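Local coordinates for Non-structural protein 5 (Modoc virus, PDB 2WA2) that binds S-adenosylmethionine and, as the methyltransferase domain of a flavivirus NS5, probably methylates the viral RNA cap at guanine N7 and ribose 2'-O, at residues M206-R211 / M229-G234; L194-C199 / G241-V246; E19-K24 / S225-Y230. The protein carries 4 engineered substitutions. All blocks are in the same frame, centred on the assembly; numbering follows the deposited sequence.

Contact 1: M206-R211 / M229-G234; sequences MKMQAR and MYFVSG. Engineered in segment 206-211: Ala210 (natural residue Arg).
Phe231 reaches from strand 229-232 to Met208 and Gln209 on helix 199-212, joining helix to sheet in the Rossmann-like fold of FtsJ-type methyltransferases. The backbones stay well apart, the closest CA atoms, those of Gln209 and Phe231, being 8.8 Å from each other, and one aromatic side chain spans most of that gap. Its ring carbon CG stands anti to the backbone N (chi1 177°), which carries the ring off the sheet to the helix.

Apolar contact dominates. Met208 CB approaches Phe231 CZ obliquely at 3.7 Å, and the methionine chain, bent at its last torsion (chi3 85°), brings Met208 CE back to 3.9 Å from Phe231 CE2. The sulfur completes a Met-aromatic contact, with Met208 SD 5.0 Å from the centroid of the Phe231 ring and 32° off the ring normal. Leu174 and Ile177 of helix 163-183 also pack on Met208, while Phe189 stacks on Phe231.

Polar groups add no hydrogen bond between the segments. Gln209 contributes its aliphatic CB, which lies near Phe231 CE1, while its amide NE2 donates to the carbonyl oxygens of Asn237 and Gly214. The backbone atom Gln209 N sits 4.0 Å from Phe231 CZ.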
# COMPACT_ATOMS: atom_id res chain seq x y z
N MET A 206 8.23 12.46 -3.25
CA MET A 206 8.47 13.43 -4.33
C MET A 206 9.67 12.98 -5.16
O MET A 206 9.67 13.13 -6.39
CB MET A 206 8.71 14.86 -3.78
CG MET A 206 7.51 15.56 -3.08
SD MET A 206 6.01 15.61 -4.09
CE MET A 206 6.39 17.01 -5.20
N LYS A 207 10.68 12.44 -4.48
CA LYS A 207 11.89 11.94 -5.19
C LYS A 207 11.53 10.74 -6.06
O LYS A 207 11.97 10.65 -7.19
CB LYS A 207 13.02 11.59 -4.23
CG LYS A 207 14.17 10.77 -4.86
CD LYS A 207 15.30 10.49 -3.82
CE LYS A 207 16.53 9.87 -4.48
NZ LYS A 207 17.70 9.78 -3.49
N MET A 208 10.74 9.81 -5.53
CA MET A 208 10.28 8.66 -6.33
C MET A 208 9.45 9.11 -7.52
O MET A 208 9.60 8.60 -8.62
CB MET A 208 9.45 7.70 -5.47
CG MET A 208 10.39 6.97 -4.52
SD MET A 208 9.52 5.97 -3.32
CE MET A 208 9.25 4.44 -4.21
N GLN A 209 8.59 10.09 -7.30
CA GLN A 209 7.75 10.61 -8.37
C GLN A 209 8.63 11.29 -9.46
O GLN A 209 8.32 11.17 -10.66
CB GLN A 209 6.72 11.60 -7.81
CG GLN A 209 5.79 12.15 -8.90
CD GLN A 209 4.88 13.23 -8.35
OE1 GLN A 209 5.33 14.20 -7.74
NE2 GLN A 209 3.58 13.04 -8.51
N ALA A 210 9.66 12.03 -9.03
CA ALA A 210 10.66 12.67 -9.93
C ALA A 210 11.40 11.63 -10.76
O ALA A 210 11.69 11.85 -11.95
CB ALA A 210 11.68 13.48 -9.14
N ARG A 211 11.71 10.49 -10.15
CA ARG A 211 12.48 9.44 -10.82
C ARG A 211 11.64 8.52 -11.69
O ARG A 211 12.07 8.08 -12.77
CB ARG A 211 13.25 8.61 -9.76
CG ARG A 211 14.31 9.39 -8.95
CD ARG A 211 14.91 8.49 -7.84
NE ARG A 211 15.63 7.38 -8.47
CZ ARG A 211 16.09 6.32 -7.81
NH1 ARG A 211 15.89 6.20 -6.50
NH2 ARG A 211 16.75 5.38 -8.48
N MET A 229 -2.05 5.57 2.12
CA MET A 229 -2.29 5.94 0.72
C MET A 229 -1.42 5.06 -0.18
O MET A 229 -0.54 4.32 0.30
CB MET A 229 -2.03 7.44 0.54
CG MET A 229 -3.04 8.29 1.32
SD MET A 229 -2.67 10.05 1.30
CE MET A 229 -2.99 10.47 -0.44
N TYR A 230 -1.67 5.09 -1.49
CA TYR A 230 -1.02 4.15 -2.39
C TYR A 230 -0.24 4.87 -3.46
O TYR A 230 -0.78 5.71 -4.17
CB TYR A 230 -2.00 3.15 -2.98
CG TYR A 230 -2.39 2.13 -1.93
CD1 TYR A 230 -1.66 0.94 -1.79
CD2 TYR A 230 -3.43 2.38 -1.04
CE1 TYR A 230 -1.99 0.01 -0.81
CE2 TYR A 230 -3.76 1.45 -0.03
CZ TYR A 230 -3.02 0.27 0.07
OH TYR A 230 -3.30 -0.64 1.07
N PHE A 231 1.05 4.58 -3.54
CA PHE A 231 1.90 5.21 -4.54
C PHE A 231 1.78 4.34 -5.78
O PHE A 231 2.16 3.16 -5.76
CB PHE A 231 3.36 5.31 -4.04
CG PHE A 231 4.32 5.89 -5.05
CD1 PHE A 231 4.18 7.21 -5.51
CD2 PHE A 231 5.41 5.13 -5.52
CE1 PHE A 231 5.09 7.75 -6.44
CE2 PHE A 231 6.33 5.67 -6.46
CZ PHE A 231 6.16 6.98 -6.93
N VAL A 232 1.23 4.94 -6.85
CA VAL A 232 0.79 4.18 -8.02
C VAL A 232 1.36 4.76 -9.34
O VAL A 232 1.63 5.97 -9.44
CB VAL A 232 -0.78 4.07 -8.08
CG1 VAL A 232 -1.40 3.32 -6.86
CG2 VAL A 232 -1.42 5.46 -8.23
N SER A 233 1.59 3.90 -10.32
CA SER A 233 2.16 4.30 -11.59
C SER A 233 1.14 4.94 -12.53
O SER A 233 1.52 5.74 -13.37
CB SER A 233 2.84 3.11 -12.29
OG SER A 233 1.98 2.00 -12.28
N GLY A 234 -0.14 4.57 -12.39
CA GLY A 234 -1.18 4.89 -13.39
C GLY A 234 -1.78 6.29 -13.28
O GLY A 234 -2.35 6.82 -14.26

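Contact 2: L194-C199 / G241-V246; sequences LNPYSC and GNVTAV
Tyr197 and Val243 bring their CA atoms to 6.3 Å, where the irregular chain of 194-199 passes close to one turn of helix 239-254. At this spacing the two methyl groups of Val243 reach the loop, and the side chain divides them between consecutive residues. Val243 CG1, on the far side of the CA-CB bond from the backbone N (chi1 171°), lies 3.7 Å from Tyr197 CB and touches Tyr197 CA as well. The other branch, Val243 CG2, meets Pro196 CB at 3.9 Å. It also rests against the carbonyl oxygen of Pro196, with Pro196 O 3.7 Å from Val243 CG2. That oxygen is buried here and has no hydrogen-bonding partner in the model, so the apolar methyl shields a polar atom without satisfying it.

An Asx motif braces the loop. Asn195 OD1 accepts from Ser198 N at 3.1 Å, with the donor tilted 33° from the carbonyl plane; a weak bond from Tyr197 N shares the same oxygen. Ser198 is the N-cap of helix 199-212, so this turn delivers the chain from strand 188-193 into that helix. Asn195 ND2 in turn donates to Ala163 O, tying the amide to the start of helix 163-183.

Tyr197 meets the valine through its backbone and CB, and its ring leads away from helix 239-254. His227 meets that ring with the planes at about 55°, and also touches Pro196. With chi1 at 53°, Tyr197 CG sits between the backbone N and the carbonyl carbon, and the ring folds back over Asn195 OD1, which lies 3.2 Å above the Tyr197 ring plane, over its centre.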
# COMPACT_ATOMS: atom_id res chain seq x y z
N LEU A 194 2.13 3.77 4.42
CA LEU A 194 1.37 3.71 5.68
C LEU A 194 1.20 5.08 6.30
O LEU A 194 0.12 5.43 6.74
CB LEU A 194 2.13 2.82 6.68
CG LEU A 194 1.54 2.77 8.09
CD1 LEU A 194 0.15 2.16 8.03
CD2 LEU A 194 2.52 1.98 8.98
N ASN A 195 2.31 5.84 6.38
CA ASN A 195 2.28 7.19 6.92
C ASN A 195 2.81 8.12 5.84
O ASN A 195 4.04 8.26 5.72
CB ASN A 195 3.17 7.29 8.16
CG ASN A 195 3.34 8.72 8.69
OD1 ASN A 195 3.00 9.70 8.01
ND2 ASN A 195 3.87 8.85 9.91
N PRO A 196 1.90 8.72 5.04
CA PRO A 196 2.30 9.59 3.95
C PRO A 196 2.45 11.07 4.34
O PRO A 196 2.87 11.84 3.49
CB PRO A 196 1.13 9.46 2.97
CG PRO A 196 -0.05 9.33 3.87
CD PRO A 196 0.43 8.53 5.07
N TYR A 197 2.12 11.44 5.58
CA TYR A 197 2.18 12.87 5.98
C TYR A 197 3.47 13.30 6.66
O TYR A 197 3.73 14.48 6.81
CB TYR A 197 0.98 13.26 6.85
CG TYR A 197 0.81 12.36 8.05
CD1 TYR A 197 1.50 12.60 9.23
CD2 TYR A 197 -0.06 11.29 7.99
CE1 TYR A 197 1.34 11.77 10.33
CE2 TYR A 197 -0.25 10.47 9.07
CZ TYR A 197 0.47 10.70 10.22
OH TYR A 197 0.29 9.84 11.27
N SER A 198 4.28 12.34 7.05
CA SER A 198 5.57 12.63 7.65
C SER A 198 6.44 13.38 6.63
O SER A 198 6.46 13.03 5.44
CB SER A 198 6.20 11.30 8.09
OG SER A 198 7.61 11.38 8.12
N CYS A 199 7.15 14.42 7.09
CA CYS A 199 7.97 15.19 6.17
C CYS A 199 9.00 14.35 5.42
O CYS A 199 9.13 14.51 4.22
CB CYS A 199 8.63 16.40 6.83
SG CYS A 199 9.54 17.37 5.56
N GLY A 241 -0.53 17.79 -1.83
CA GLY A 241 -1.92 18.26 -1.82
C GLY A 241 -2.94 17.18 -1.53
O GLY A 241 -3.89 17.40 -0.79
N ASN A 242 -2.73 15.99 -2.11
CA ASN A 242 -3.60 14.87 -1.86
C ASN A 242 -3.49 14.41 -0.43
O ASN A 242 -4.49 14.09 0.19
CB ASN A 242 -3.27 13.71 -2.79
CG ASN A 242 -4.31 13.52 -3.84
OD1 ASN A 242 -4.07 13.82 -5.02
ND2 ASN A 242 -5.50 13.07 -3.42
N VAL A 243 -2.27 14.37 0.09
CA VAL A 243 -2.07 13.97 1.51
C VAL A 243 -2.82 14.92 2.45
O VAL A 243 -3.54 14.49 3.34
CB VAL A 243 -0.56 13.93 1.89
CG1 VAL A 243 -0.39 13.74 3.40
CG2 VAL A 243 0.14 12.80 1.12
N THR A 244 -2.66 16.22 2.21
CA THR A 244 -3.29 17.25 3.05
C THR A 244 -4.81 17.13 2.97
O THR A 244 -5.52 17.25 3.97
CB THR A 244 -2.80 18.68 2.66
OG1 THR A 244 -1.41 18.80 3.00
CG2 THR A 244 -3.55 19.73 3.46
N ALA A 245 -5.31 16.85 1.77
CA ALA A 245 -6.74 16.71 1.56
C ALA A 245 -7.31 15.52 2.35
O ALA A 245 -8.38 15.60 2.94
CB ALA A 245 -7.03 16.59 0.09
N VAL A 246 -6.55 14.43 2.39
CA VAL A 246 -6.92 13.26 3.18
C VAL A 246 -6.88 13.59 4.69
O VAL A 246 -7.82 13.24 5.41
CB VAL A 246 -6.04 12.01 2.85
CG1 VAL A 246 -6.37 10.83 3.78
CG2 VAL A 246 -6.28 11.58 1.38

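Contact 3: E19-K24 / S225-Y230; sequences EIWKRK and STHEMY
Trp21, projecting from helix 14-27 toward the chain that leads into strand 229-232, illustrates how one large aromatic can use face and edge at once. Its indole is carried out to that chain because CG is turned away from the backbone N (chi1 166°). Over one face lies His227, whose CB makes a CH-pi contact 4.1 Å from the centroid of the six-membered ring of Trp21. The imidazole follows in a T-shaped (edge-to-face) stack, its plane turned 80° against the indole and His227 CD2 3.9 Å from Trp21 CE3. His227 NE2 is hydrogen-bonded to Ser247 OG of helix 239-254, which would help fix the rotation of the imidazole.

The far rim of the indole meets backbone. Trp21 CH2 comes within 3.4 Å of His227 N, while the indole edge, at Trp21 CZ2, meets Ser225 C in its plane at 3.7 Å. Leu250 and Leu251 of helix 239-254 also touch the indole.

Lys22, the next residue, works through water. Lys22 NZ donates to a water at 2.9 Å, and that water gives a hydrogen to Ser225 O at 2.7 Å. A salt bridge to Glu166, a hydrogen bond to Asn160 O and the water grip the ammonium together.

Within the opposing segment, Glu228 N donates to Thr226 OG1 at 3.0 Å, an ST turn in the loop before strand 229-232. Resting on the backbone of 225-227 and on the His227 side chain, the Trp21 indole packs the N-terminal helix 14-27 against the FtsJ-like methyltransferase core.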
# COMPACT_ATOMS: atom_id res chain seq x y z
N GLU A 19 -0.34 14.65 11.96
CA GLU A 19 0.05 14.40 13.33
C GLU A 19 -1.08 14.70 14.29
O GLU A 19 -1.21 14.03 15.31
CB GLU A 19 1.28 15.21 13.75
CG GLU A 19 2.60 14.56 13.36
CD GLU A 19 3.79 15.53 13.48
OE1 GLU A 19 3.73 16.47 14.33
OE2 GLU A 19 4.76 15.35 12.71
N ILE A 20 -1.84 15.77 14.00
CA ILE A 20 -3.05 16.08 14.77
C ILE A 20 -4.06 14.93 14.68
O ILE A 20 -4.55 14.44 15.72
CB ILE A 20 -3.70 17.40 14.30
CG1 ILE A 20 -2.79 18.59 14.63
CG2 ILE A 20 -5.11 17.57 14.93
CD1 ILE A 20 -3.26 19.93 13.92
N TRP A 21 -4.31 14.47 13.44
CA TRP A 21 -5.18 13.31 13.20
C TRP A 21 -4.71 12.13 14.02
O TRP A 21 -5.53 11.51 14.72
CB TRP A 21 -5.25 12.96 11.70
CG TRP A 21 -5.86 11.57 11.47
CD1 TRP A 21 -7.18 11.27 11.40
CD2 TRP A 21 -5.14 10.33 11.30
NE1 TRP A 21 -7.33 9.89 11.20
CE2 TRP A 21 -6.10 9.30 11.16
CE3 TRP A 21 -3.76 9.99 11.28
CZ2 TRP A 21 -5.73 7.95 10.97
CZ3 TRP A 21 -3.41 8.64 11.12
CH2 TRP A 21 -4.40 7.64 10.96
N LYS A 22 -3.41 11.84 14.01
CA LYS A 22 -2.90 10.68 14.75
C LYS A 22 -3.15 10.78 16.27
O LYS A 22 -3.55 9.81 16.92
CB LYS A 22 -1.42 10.49 14.49
CG LYS A 22 -0.86 9.17 15.05
CD LYS A 22 -1.28 8.02 14.14
CE LYS A 22 -0.70 6.76 14.58
NZ LYS A 22 -1.13 5.63 13.68
N ARG A 23 -2.84 11.94 16.82
CA ARG A 23 -2.96 12.15 18.27
C ARG A 23 -4.43 12.11 18.67
O ARG A 23 -4.80 11.49 19.67
CB ARG A 23 -2.29 13.46 18.67
CG ARG A 23 -0.76 13.32 18.75
CD ARG A 23 -0.07 14.56 19.35
NE ARG A 23 1.32 14.20 19.66
CZ ARG A 23 2.34 15.05 19.86
NH1 ARG A 23 2.18 16.38 19.77
NH2 ARG A 23 3.54 14.55 20.15
N LYS A 24 -5.27 12.70 17.83
CA LYS A 24 -6.73 12.63 18.05
C LYS A 24 -7.26 11.20 17.93
O LYS A 24 -8.06 10.75 18.74
CB LYS A 24 -7.48 13.58 17.10
CG LYS A 24 -7.26 15.07 17.45
CD LYS A 24 -8.00 16.04 16.51
CE LYS A 24 -9.49 15.96 16.65
NZ LYS A 24 -9.95 16.84 17.71
N SER A 225 -9.36 4.99 10.42
CA SER A 225 -8.31 4.73 11.42
C SER A 225 -6.92 4.49 10.82
O SER A 225 -5.96 4.21 11.56
CB SER A 225 -8.73 3.51 12.26
OG SER A 225 -9.14 2.49 11.36
N THR A 226 -6.80 4.57 9.49
CA THR A 226 -5.48 4.54 8.87
C THR A 226 -5.39 5.68 7.85
O THR A 226 -6.36 5.93 7.15
CB THR A 226 -5.18 3.19 8.16
OG1 THR A 226 -3.95 3.30 7.45
CG2 THR A 226 -6.31 2.78 7.17
N HIS A 227 -4.23 6.33 7.78
CA HIS A 227 -3.97 7.38 6.80
C HIS A 227 -3.28 6.78 5.58
O HIS A 227 -2.74 7.53 4.76
CB HIS A 227 -3.07 8.43 7.44
CG HIS A 227 -3.25 9.82 6.91
ND1 HIS A 227 -3.01 10.15 5.59
CD2 HIS A 227 -3.58 10.97 7.54
CE1 HIS A 227 -3.21 11.45 5.43
NE2 HIS A 227 -3.55 11.97 6.60
N GLU A 228 -3.32 5.44 5.43
CA GLU A 228 -2.64 4.75 4.29
C GLU A 228 -3.05 5.34 2.95
O GLU A 228 -4.22 5.63 2.70
CB GLU A 228 -2.89 3.23 4.26
CG GLU A 228 -4.34 2.89 3.92
CD GLU A 228 -4.72 1.44 4.20
OE1 GLU A 228 -3.91 0.74 4.82
OE2 GLU A 228 -5.84 1.03 3.81
N MET A 229 -2.05 5.57 2.12
CA MET A 229 -2.29 5.94 0.72
C MET A 229 -1.42 5.06 -0.18
O MET A 229 -0.54 4.32 0.30
CB MET A 229 -2.03 7.44 0.54
CG MET A 229 -3.04 8.29 1.32
SD MET A 229 -2.67 10.05 1.30
CE MET A 229 -2.99 10.47 -0.44
N TYR A 230 -1.67 5.09 -1.49
CA TYR A 230 -1.02 4.15 -2.39
C TYR A 230 -0.24 4.87 -3.46
O TYR A 230 -0.78 5.71 -4.17
CB TYR A 230 -2.00 3.15 -2.98
CG TYR A 230 -2.39 2.13 -1.93
CD1 TYR A 230 -1.66 0.94 -1.79
CD2 TYR A 230 -3.43 2.38 -1.04
CE1 TYR A 230 -1.99 0.01 -0.81
CE2 TYR A 230 -3.76 1.45 -0.03
CZ TYR A 230 -3.02 0.27 0.07
OH TYR A 230 -3.30 -0.64 1.07
O HOH W 1 -3.56 4.39 12.73

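In the fold
Contacts 1 and 3 illustrate how one strand and the loop before it can serve two neighbours: both end on this part of the chain and share Met229 and Tyr230, yet they lie about 19 Å apart, centre to centre. Contact 2 joins them through packing, its centre about 13 Å from that of contact 1 and about 8 Å from that of contact 3. Met229 packs on Pro196, Val243 and Val246, and His227, which also touches Val246, is the joint between contacts 2 and 3. Along the chain the order is 19-24, 194-199, 206-211, 225-234 and 241-246. Helices 14-27 and 239-254 thus meet around the loop that leads into strand 229-232.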